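Local coordinates for protein TsrE (Streptomyces laurentii, PDB 7CWW) that probably acts as a ring-forming cyclase in the biosynthesis of a thiopeptide antibiotic, at residues A[30-33]-A[34-38]; A[227-230]-A[231-235]; A[298-301]-A[302-306]; A[329-332]-A[333-337]. One frame throughout, in Å; residues are numbered along the deposited sequence. Where two conformers were deposited one is given.

How the contacts relate
The four contacts are all local, each along one helix or at its end, and they follow one another along the chain from 1 to 4. Contact 1 closes helix 15-35 just before strand 39-49 of the small antiparallel sheet. Contacts 2, 3 and 4 lie on helices 224-245, 298-306 and 331-349 of the largely helical remainder. None touches another: contacts 1 and 3, on opposite sides of the chain's centre, have centres about 47 Å apart, whereas those of contacts 2 and 4 are about 22 Å apart. R334 of contact 4 lines a pocket that holds a bound polyether, and the side chain of Y300 of contact 3 also comes within about 4 Å of bound polyether.

Contact 1: residues A[30-33]-A[34-38]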
loop_
_atom_site.group_PDB
_atom_site.type_symbol
_atom_site.label_atom_id
_atom_site.label_comp_id
_atom_site.label_asym_id
_atom_site.label_seq_id
_atom_site.Cartn_x
_atom_site.Cartn_y
_atom_site.Cartn_z
ATOM N N LEU A 30 -16.569 -16.282 9.284
ATOM C CA LEU A 30 -17.221 -15.035 8.898
ATOM C C LEU A 30 -17.876 -15.144 7.525
ATOM O O LEU A 30 -18.956 -14.584 7.307
ATOM C CB LEU A 30 -16.207 -13.889 8.947
ATOM C CG LEU A 30 -15.929 -13.424 10.383
ATOM C CD1 LEU A 30 -14.744 -12.468 10.457
ATOM C CD2 LEU A 30 -17.174 -12.777 10.970
ATOM N N ASP A 31 -17.247 -15.858 6.583
ATOM C CA ASP A 31 -17.915 -16.107 5.303
ATOM C C ASP A 31 -19.195 -16.912 5.503
ATOM O O ASP A 31 -20.235 -16.583 4.923
ATOM C CB ASP A 31 -16.981 -16.823 4.326
ATOM C CG ASP A 31 -15.932 -15.894 3.730
ATOM O OD1 ASP A 31 -16.100 -14.660 3.801
ATOM O OD2 ASP A 31 -14.931 -16.402 3.186
ATOM N N GLU A 32 -19.148 -17.961 6.329
ATOM C CA GLU A 32 -20.373 -18.704 6.632
ATOM C C GLU A 32 -21.430 -17.795 7.249
ATOM O O GLU A 32 -22.597 -17.814 6.840
ATOM C CB GLU A 32 -20.077 -19.870 7.578
ATOM C CG GLU A 32 -21.330 -20.659 7.959
ATOM C CD GLU A 32 -21.074 -21.715 9.021
ATOM O OE1 GLU A 32 -20.209 -21.491 9.894
ATOM O OE2 GLU A 32 -21.744 -22.769 8.989
ATOM N N SER A 33 -21.035 -16.996 8.247
ATOM C CA SER A 33 -21.976 -16.091 8.901
ATOM C C SER A 33 -22.605 -15.119 7.906
ATOM O O SER A 33 -23.786 -14.768 8.029
ATOM C CB SER A 33 -21.267 -15.327 10.020
ATOM O OG SER A 33 -22.183 -14.536 10.751
ATOM N N VAL A 34 -21.822 -14.660 6.924
ATOM C CA VAL A 34 -22.358 -13.774 5.892
ATOM C C VAL A 34 -23.343 -14.529 5.003
ATOM O O VAL A 34 -24.440 -14.040 4.709
ATOM C CB VAL A 34 -21.215 -13.155 5.063
ATOM C CG1 VAL A 34 -21.735 -12.654 3.723
ATOM C CG2 VAL A 34 -20.519 -12.015 5.832
ATOM N N GLU A 35 -22.962 -15.729 4.555
ATOM C CA GLU A 35 -23.859 -16.515 3.705
ATOM C C GLU A 35 -25.176 -16.816 4.405
ATOM O O GLU A 35 -26.217 -16.910 3.749
ATOM C CB GLU A 35 -23.183 -17.818 3.279
ATOM C CG GLU A 35 -22.028 -17.623 2.310
ATOM C CD GLU A 35 -21.149 -18.854 2.192
ATOM O OE1 GLU A 35 -19.985 -18.716 1.757
ATOM O OE2 GLU A 35 -21.623 -19.958 2.535
ATOM N N LEU A 36 -25.164 -16.950 5.730
ATOM C CA LEU A 36 -26.390 -17.208 6.471
ATOM C C LEU A 36 -27.148 -15.938 6.837
ATOM O O LEU A 36 -28.273 -16.032 7.336
ATOM C CB LEU A 36 -26.080 -18.007 7.745
ATOM C CG LEU A 36 -25.510 -19.402 7.469
ATOM C CD1 LEU A 36 -25.100 -20.130 8.756
ATOM C CD2 LEU A 36 -26.510 -20.222 6.676
ATOM N N GLY A 37 -26.577 -14.760 6.601
ATOM C CA GLY A 37 -27.266 -13.536 6.953
ATOM C C GLY A 37 -27.132 -13.154 8.407
ATOM O O GLY A 37 -27.780 -12.199 8.852
ATOM N N GLU A 38 -26.315 -13.887 9.161
ATOM C CA GLU A 38 -26.023 -13.534 10.542
ATOM C C GLU A 38 -25.119 -12.308 10.614
ATOM O O GLU A 38 -25.195 -11.529 11.570
ATOM C CB GLU A 38 -25.381 -14.743 11.224
ATOM C CG GLU A 38 -25.071 -14.592 12.694
ATOM C CD GLU A 38 -24.265 -15.763 13.225
ATOM O OE1 GLU A 38 -23.265 -16.144 12.573
ATOM O OE2 GLU A 38 -24.636 -16.306 14.286
#
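S33 and E38 join through their side chains where helix 15-35 runs out: S33 OG donates to E38 OE1 at 2.7 Å, using the carboxylate lone pair that points away from OE2. With chi1 at -175° the hydroxyl lies beside the carbonyl carbon of S33, on the side where E38 arrives. The same OG also bonds T39 OG1, while E38 OE2 forms a salt bridge with R69 of helix 65-78, so both oxygens of the carboxylate are engaged. The backbone beneath is a Schellman motif. G37, with positive phi, sends its N-H to V34 O at 2.9 Å, and E38 N makes a weak bond to S33 O, also 2.9 Å long. Earlier carbonyls are satisfied in the regular helical way, L30 O by V34 N, D31 O by E35 N at 2.9 Å, and E32 O by L36 N. On the outer side the E32 and L36 side chains run alongside each other, CG of the glutamate 3.9 Å from CD1 of the leucine. D31 turns elsewhere for its polar partner, with OD1 accepting from the indole N-H of W42 on strand 39-49.

Contact 2: residues A[227-230]-A[231-235]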
loop_
_atom_site.group_PDB
_atom_site.type_symbol
_atom_site.label_atom_id
_atom_site.label_comp_id
_atom_site.label_asym_id
_atom_site.label_seq_id
_atom_site.Cartn_x
_atom_site.Cartn_y
_atom_site.Cartn_z
ATOM N N ARG A 227 -4.300 -8.857 -11.876
ATOM C CA ARG A 227 -5.424 -8.380 -12.668
ATOM C C ARG A 227 -6.610 -8.045 -11.777
ATOM O O ARG A 227 -7.234 -6.987 -11.924
ATOM C CB ARG A 227 -5.808 -9.435 -13.706
ATOM C CG ARG A 227 -6.783 -8.948 -14.764
ATOM C CD ARG A 227 -7.134 -10.089 -15.742
ATOM N NE ARG A 227 -8.268 -9.744 -16.595
ATOM C CZ ARG A 227 -9.118 -10.633 -17.110
ATOM N NH1 ARG A 227 -8.970 -11.928 -16.854
ATOM N NH2 ARG A 227 -10.119 -10.226 -17.881
ATOM N N GLU A 228 -6.944 -8.946 -10.848
ATOM C CA GLU A 228 -8.082 -8.704 -9.960
ATOM C C GLU A 228 -7.837 -7.482 -9.085
ATOM O O GLU A 228 -8.742 -6.659 -8.888
ATOM C CB GLU A 228 -8.361 -9.950 -9.102
ATOM C CG GLU A 228 -9.600 -9.870 -8.199
ATOM C CD GLU A 228 -10.915 -9.935 -8.983
ATOM O OE1 GLU A 228 -10.883 -10.242 -10.198
ATOM O OE2 GLU A 228 -11.984 -9.684 -8.383
ATOM N N TRP A 229 -6.617 -7.341 -8.559
ATOM C CA TRP A 229 -6.275 -6.128 -7.819
ATOM C C TRP A 229 -6.478 -4.889 -8.679
ATOM O O TRP A 229 -7.110 -3.918 -8.243
ATOM C CB TRP A 229 -4.830 -6.181 -7.326
ATOM C CG TRP A 229 -4.348 -4.813 -6.897
ATOM C CD1 TRP A 229 -3.528 -3.970 -7.599
ATOM C CD2 TRP A 229 -4.672 -4.130 -5.668
ATOM N NE1 TRP A 229 -3.322 -2.808 -6.875
ATOM C CE2 TRP A 229 -4.024 -2.877 -5.701
ATOM C CE3 TRP A 229 -5.473 -4.446 -4.563
ATOM C CZ2 TRP A 229 -4.117 -1.950 -4.642
ATOM C CZ3 TRP A 229 -5.574 -3.520 -3.521
ATOM C CH2 TRP A 229 -4.890 -2.287 -3.572
ATOM N N LEU A 230 -5.945 -4.905 -9.915
ATOM C CA LEU A 230 -5.976 -3.705 -10.750
ATOM C C LEU A 230 -7.402 -3.305 -11.095
ATOM O O LEU A 230 -7.745 -2.119 -11.014
ATOM C CB LEU A 230 -5.174 -3.920 -12.045
ATOM C CG LEU A 230 -3.688 -4.157 -11.774
ATOM C CD1 LEU A 230 -3.030 -4.880 -12.947
ATOM C CD2 LEU A 230 -2.958 -2.851 -11.416
ATOM N N VAL A 231 -8.243 -4.265 -11.501
ATOM C CA VAL A 231 -9.584 -3.893 -11.949
ATOM C C VAL A 231 -10.396 -3.344 -10.777
ATOM O O VAL A 231 -11.169 -2.390 -10.935
ATOM C CB VAL A 231 -10.299 -5.071 -12.657
ATOM C CG1 VAL A 231 -9.523 -5.493 -13.914
ATOM C CG2 VAL A 231 -10.479 -6.261 -11.731
ATOM N N ARG A 232 -10.229 -3.921 -9.585
ATOM C CA ARG A 232 -10.961 -3.415 -8.427
ATOM C C ARG A 232 -10.488 -2.017 -8.037
ATOM O O ARG A 232 -11.306 -1.114 -7.832
ATOM C CB ARG A 232 -10.825 -4.395 -7.271
ATOM C CG ARG A 232 -11.559 -5.692 -7.557
ATOM C CD ARG A 232 -11.943 -6.425 -6.294
ATOM N NE ARG A 232 -12.652 -7.654 -6.632
ATOM C CZ ARG A 232 -13.972 -7.801 -6.592
ATOM N NH1 ARG A 232 -14.750 -6.790 -6.219
ATOM N NH2 ARG A 232 -14.516 -8.964 -6.935
ATOM N N LEU A 233 -9.172 -1.805 -7.946
ATOM C CA LEU A 233 -8.698 -0.456 -7.627
ATOM C C LEU A 233 -9.134 0.532 -8.695
ATOM O O LEU A 233 -9.581 1.641 -8.388
ATOM C CB LEU A 233 -7.176 -0.430 -7.472
ATOM C CG LEU A 233 -6.558 0.903 -7.027
ATOM C CD1 LEU A 233 -7.017 1.347 -5.602
ATOM C CD2 LEU A 233 -5.021 0.834 -7.099
ATOM N N ARG A 234 -9.035 0.136 -9.966
ATOM C CA ARG A 234 -9.404 1.047 -11.042
ATOM C C ARG A 234 -10.893 1.376 -11.013
ATOM O O ARG A 234 -11.282 2.503 -11.339
ATOM C CB ARG A 234 -8.994 0.441 -12.383
ATOM C CG ARG A 234 -9.251 1.341 -13.581
ATOM C CD ARG A 234 -8.835 0.619 -14.856
ATOM N NE ARG A 234 -9.716 -0.509 -15.171
ATOM C CZ ARG A 234 -9.472 -1.397 -16.135
ATOM N NH1 ARG A 234 -8.362 -1.306 -16.857
ATOM N NH2 ARG A 234 -10.337 -2.369 -16.389
ATOM N N ASP A 235 -11.733 0.417 -10.615
ATOM C CA ASP A 235 -13.164 0.681 -10.441
ATOM C C ASP A 235 -13.415 1.762 -9.394
ATOM O O ASP A 235 -14.433 2.460 -9.452
ATOM C CB ASP A 235 -13.889 -0.594 -10.010
ATOM C CG ASP A 235 -14.137 -1.557 -11.155
ATOM O OD1 ASP A 235 -13.999 -1.154 -12.328
ATOM O OD2 ASP A 235 -14.469 -2.726 -10.864
#
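E228 and R232, one helical turn apart, cross at a slant so that a single carboxylate oxygen meets the edge of the guanidinium group. OE2 of E228 lies 2.8 Å from R232 NE in a salt bridge, and a second, weak bond runs from R232 NH2 to the same oxygen at 3.0 Å. The two flat groups are far from coplanar, their planes 59° apart, and NE approaches OE2 on its anti side, 32° out of the carboxylate plane. A bend in the glutamate chain at chi2 (71°) brings the acid toward R232, while the arginine reaches it with a chain extended from CG to NE.

W229 and L233 behave quite differently, lying side by side and pointing the same way. L233 CD2 comes obliquely to the indole, 3.8 Å from W229 CZ2. The indole N-H is bound to T145 OG1, and the ring stacks with H323 and meets F112 and F141. On another side of the helix, V231 CG2 rests 3.4 Å from E228 O. Backbone bonds such as L233 N to W229 O at 3.0 Å keep the turn regular. This is an amphipathic helix within a helical bundle: an i to i+4 salt bridge on one flank, and on another an aromatic and aliphatic pair packed against helices 106-127, 131-149 and 308-326.

Contact 3: residues A[298-301]-A[302-306]; sequences TYYQ and GMIRE
I304 lays its terminal methyl over one face of the Y300 ring, and its side chain can be traced there atom by atom. CB sits 3.8 Å from Y300 O, whose carbonyl also accepts the backbone N-H of I304. CG1, anti to the carbonyl carbon of its own residue (chi1 -67°), moves in to 3.4 Å from Y300 O and already lies above the ring. CD1 then ends over the hydroxyl-bearing end of the ring, 3.4 Å from Y300 CZ and 3.5 Å from Y300 OH. Its distance to the centroid of the Y300 ring is 3.8 Å, 29° off the ring normal, which makes this a snug CH-pi contact. Such an i to i+4 pairing of aliphatic and aromatic residues is supported by the alpha-helical bonds of helix 298-306, for example M303 N to Y299 O at 2.9 Å. The tyrosine comes close to the bound polyether. On a neighbouring flank, M303 SD lies obliquely to the Y299 ring, a Met-aromatic contact that remains doubtful because the side chain has a second conformer. Beyond that ring, Y299 OH is hydrogen-bonded to S156 OG. I304 packs in turn against F310 of helix 308-326, and its carbonyl O is bound by R314 NH2.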
loop_
_atom_site.group_PDB
_atom_site.type_symbol
_atom_site.label_atom_id
_atom_site.label_comp_id
_atom_site.label_asym_id
_atom_site.label_seq_id
_atom_site.Cartn_x
_atom_site.Cartn_y
_atom_site.Cartn_z
ATOM N N THR A 298 8.278 24.821 -8.928
ATOM C CA THR A 298 7.174 25.245 -8.077
ATOM C C THR A 298 5.859 24.626 -8.530
ATOM O O THR A 298 5.027 24.234 -7.702
ATOM C CB THR A 298 7.090 26.768 -8.087
ATOM O OG1 THR A 298 8.064 27.291 -7.184
ATOM C CG2 THR A 298 5.700 27.248 -7.691
ATOM N N TYR A 299 5.663 24.516 -9.842
ATOM C CA TYR A 299 4.417 23.970 -10.360
ATOM C C TYR A 299 4.227 22.522 -9.924
ATOM O O TYR A 299 3.154 22.135 -9.443
ATOM C CB TYR A 299 4.407 24.087 -11.883
ATOM C CG TYR A 299 3.285 23.315 -12.514
ATOM C CD1 TYR A 299 1.990 23.801 -12.474
ATOM C CD2 TYR A 299 3.515 22.090 -13.135
ATOM C CE1 TYR A 299 0.951 23.099 -13.042
ATOM C CE2 TYR A 299 2.478 21.376 -13.705
ATOM C CZ TYR A 299 1.199 21.892 -13.657
ATOM O OH TYR A 299 0.150 21.206 -14.213
ATOM N N TYR A 300 5.267 21.706 -10.096
ATOM C CA TYR A 300 5.232 20.317 -9.651
ATOM C C TYR A 300 4.881 20.221 -8.165
ATOM O O TYR A 300 4.028 19.416 -7.767
ATOM C CB TYR A 300 6.591 19.686 -9.955
ATOM C CG TYR A 300 6.848 18.291 -9.444
ATOM C CD1 TYR A 300 7.556 18.089 -8.259
ATOM C CD2 TYR A 300 6.446 17.172 -10.175
ATOM C CE1 TYR A 300 7.822 16.816 -7.791
ATOM C CE2 TYR A 300 6.706 15.891 -9.715
ATOM C CZ TYR A 300 7.399 15.718 -8.519
ATOM O OH TYR A 300 7.667 14.450 -8.039
ATOM N N GLN A 301 5.512 21.059 -7.332
ATOM C CA GLN A 301 5.221 21.054 -5.900
ATOM C C GLN A 301 3.744 21.328 -5.635
ATOM O O GLN A 301 3.095 20.606 -4.870
ATOM C CB GLN A 301 6.096 22.083 -5.182
ATOM C CG GLN A 301 7.536 21.640 -4.975
ATOM C CD GLN A 301 8.403 22.744 -4.403
ATOM O OE1 GLN A 301 7.925 23.598 -3.653
ATOM N NE2 GLN A 301 9.682 22.743 -4.766
ATOM N N GLY A 302 3.193 22.371 -6.262
ATOM C CA GLY A 302 1.788 22.686 -6.050
ATOM C C GLY A 302 0.867 21.585 -6.530
ATOM O O GLY A 302 -0.146 21.284 -5.892
ATOM N N MET A 303 1.215 20.965 -7.662
ATOM C CA MET A 303 0.397 19.898 -8.232
ATOM C C MET A 303 0.272 18.719 -7.272
ATOM O O MET A 303 -0.825 18.190 -7.055
ATOM C CB MET A 303 1.007 19.456 -9.565
ATOM C CG MET A 303 0.296 18.310 -10.253
ATOM S SD MET A 303 1.313 17.638 -11.583
ATOM C CE MET A 303 2.552 16.751 -10.644
ATOM N N ILE A 304 1.394 18.289 -6.690
ATOM C CA ILE A 304 1.381 17.165 -5.755
ATOM C C ILE A 304 0.540 17.489 -4.534
ATOM O O ILE A 304 -0.078 16.599 -3.930
ATOM C CB ILE A 304 2.822 16.805 -5.358
ATOM C CG1 ILE A 304 3.578 16.251 -6.566
ATOM C CG2 ILE A 304 2.836 15.822 -4.192
ATOM C CD1 ILE A 304 4.945 15.743 -6.208
ATOM N N ARG A 305 0.487 18.759 -4.153
ATOM C CA ARG A 305 -0.214 19.107 -2.931
ATOM C C ARG A 305 -1.678 19.460 -3.146
ATOM O O ARG A 305 -2.485 19.269 -2.230
ATOM C CB ARG A 305 0.499 20.267 -2.218
ATOM C CG ARG A 305 1.617 19.850 -1.239
ATOM C CD ARG A 305 1.283 18.586 -0.383
ATOM N NE ARG A 305 -0.144 18.419 -0.085
ATOM C CZ ARG A 305 -0.662 17.507 0.735
ATOM N NH1 ARG A 305 0.129 16.646 1.369
ATOM N NH2 ARG A 305 -1.972 17.445 0.907
ATOM N N GLU A 306 -2.064 19.941 -4.330
ATOM C CA GLU A 306 -3.389 20.531 -4.481
ATOM C C GLU A 306 -4.191 20.068 -5.690
ATOM O O GLU A 306 -5.412 20.267 -5.688
ATOM C CB GLU A 306 -3.285 22.066 -4.524
ATOM C CG GLU A 306 -2.634 22.671 -3.282
ATOM C CD GLU A 306 -3.617 22.840 -2.133
ATOM O OE1 GLU A 306 -3.189 22.756 -0.960
ATOM O OE2 GLU A 306 -4.819 23.058 -2.404
#

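Contact 4: residues A[329-332]-A[333-337]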
loop_
_atom_site.group_PDB
_atom_site.type_symbol
_atom_site.label_atom_id
_atom_site.label_comp_id
_atom_site.label_asym_id
_atom_site.label_seq_id
_atom_site.Cartn_x
_atom_site.Cartn_y
_atom_site.Cartn_z
ATOM N N PHE A 329 3.267 -7.560 4.643
ATOM C CA PHE A 329 4.564 -6.983 4.325
ATOM C C PHE A 329 4.850 -5.831 5.273
ATOM O O PHE A 329 4.119 -4.833 5.285
ATOM C CB PHE A 329 4.602 -6.523 2.870
ATOM C CG PHE A 329 4.619 -7.660 1.896
ATOM C CD1 PHE A 329 5.765 -8.430 1.740
ATOM C CD2 PHE A 329 3.488 -7.984 1.166
ATOM C CE1 PHE A 329 5.787 -9.493 0.857
ATOM C CE2 PHE A 329 3.507 -9.045 0.274
ATOM C CZ PHE A 329 4.662 -9.800 0.124
ATOM N N LEU A 330 5.905 -5.977 6.072
ATOM C CA LEU A 330 6.307 -4.946 7.012
ATOM C C LEU A 330 7.154 -3.893 6.294
ATOM O O LEU A 330 7.408 -3.979 5.086
ATOM C CB LEU A 330 7.046 -5.574 8.186
ATOM C CG LEU A 330 6.298 -6.746 8.840
ATOM C CD1 LEU A 330 6.960 -7.101 10.165
ATOM C CD2 LEU A 330 4.813 -6.431 9.044
ATOM N N LEU A 331 7.616 -2.893 7.054
ATOM C CA LEU A 331 8.218 -1.708 6.438
ATOM C C LEU A 331 9.431 -2.081 5.591
ATOM O O LEU A 331 9.559 -1.636 4.443
ATOM C CB LEU A 331 8.594 -0.688 7.522
ATOM C CG LEU A 331 9.066 0.673 6.996
ATOM C CD1 LEU A 331 8.525 1.830 7.833
ATOM C CD2 LEU A 331 10.586 0.711 6.918
ATOM N N ALA A 332 10.310 -2.932 6.126
ATOM C CA ALA A 332 11.525 -3.314 5.410
ATOM C C ALA A 332 11.206 -3.920 4.046
ATOM O O ALA A 332 11.801 -3.538 3.029
ATOM C CB ALA A 332 12.350 -4.287 6.257
ATOM N N ASP A 333 10.266 -4.868 3.999
ATOM C CA ASP A 333 9.901 -5.472 2.718
ATOM C C ASP A 333 9.250 -4.458 1.784
ATOM O O ASP A 333 9.545 -4.438 0.582
ATOM C CB ASP A 333 8.959 -6.655 2.934
ATOM C CG ASP A 333 9.697 -7.949 3.242
ATOM O OD1 ASP A 333 10.924 -8.014 2.998
ATOM O OD2 ASP A 333 9.041 -8.902 3.724
ATOM N N ARG A 334 8.343 -3.628 2.306
ATOM C CA ARG A 334 7.672 -2.653 1.445
ATOM C C ARG A 334 8.675 -1.725 0.771
ATOM O O ARG A 334 8.584 -1.475 -0.439
ATOM C CB ARG A 334 6.650 -1.843 2.248
ATOM C CG ARG A 334 5.450 -2.672 2.747
ATOM C CD ARG A 334 4.290 -1.792 3.215
ATOM N NE ARG A 334 4.695 -0.842 4.263
ATOM C CZ ARG A 334 4.751 -1.105 5.564
ATOM N NH1 ARG A 334 4.422 -2.307 6.038
ATOM N NH2 ARG A 334 5.132 -0.150 6.403
ATOM N N TYR A 335 9.644 -1.203 1.530
ATOM C CA TYR A 335 10.570 -0.248 0.932
ATOM C C TYR A 335 11.598 -0.933 0.045
ATOM O O TYR A 335 12.058 -0.330 -0.932
ATOM C CB TYR A 335 11.246 0.598 2.016
ATOM C CG TYR A 335 10.371 1.766 2.364
ATOM C CD1 TYR A 335 10.411 2.932 1.608
ATOM C CD2 TYR A 335 9.453 1.687 3.406
ATOM C CE1 TYR A 335 9.577 4.005 1.894
ATOM C CE2 TYR A 335 8.616 2.763 3.703
ATOM C CZ TYR A 335 8.684 3.918 2.939
ATOM O OH TYR A 335 7.858 4.986 3.215
ATOM N N THR A 336 11.948 -2.188 0.340
ATOM C CA THR A 336 12.749 -2.947 -0.618
ATOM C C THR A 336 12.024 -3.061 -1.955
ATOM O O THR A 336 12.616 -2.842 -3.020
ATOM C CB THR A 336 13.085 -4.334 -0.066
ATOM O OG1 THR A 336 13.933 -4.206 1.075
ATOM C CG2 THR A 336 13.827 -5.137 -1.109
ATOM N N LEU A 337 10.736 -3.412 -1.923
ATOM C CA LEU A 337 9.982 -3.500 -3.168
ATOM C C LEU A 337 9.990 -2.169 -3.904
ATOM O O LEU A 337 10.228 -2.129 -5.117
ATOM C CB LEU A 337 8.545 -3.975 -2.894
ATOM C CG LEU A 337 8.392 -5.478 -2.592
ATOM C CD1 LEU A 337 7.049 -5.761 -1.933
ATOM C CD2 LEU A 337 8.571 -6.367 -3.850
HETATM O O HOH W 1 7.478 -8.195 5.769
#
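F329 enters beside R334 and D333 at the start of helix 331-349, where the chain turns into its first helical turn with L330 at the N-cap position. The F329 ring crosses D333 at about a right angle, presenting its edge, with CD1 3.8 Å from D333 CB. Its carbonyl, F329 O, takes a hydrogen bond of 2.7 Å from R334 NH1 and lies close to the guanidinium plane. The arginine chain is bent at chi3 (-56°), which folds the head group back toward the residues preceding the helix.

L330 follows with its N-H still short of the helical bonding pattern. A water accepts from L330 N at 2.7 Å and donates to D333 OD2, an oxygen that also forms a salt bridge with R131, while L330 O receives the backbone N-H of R334. At L331 the flat guanidinium comes over the backbone, one of its faces toward L331 CA. Y325 adds a cation-pi contact to this arginine, which lines the pocket of the bound polyether. The L331 side chain crosses the arginine at about a right angle, CB 3.7 Å from R334 NH2, and carries its CG to 3.8 Å from Y335 CD2; the edge of the Y335 ring faces L331 O. L331 and Y335 touch the polyether as well, and Y335 stacks on Y176.

A332 closes the segment with a carbonyl gripped twice: T336 N and T336 OG1, each 3.0 Å from A332 O, approach from opposite faces of its plane.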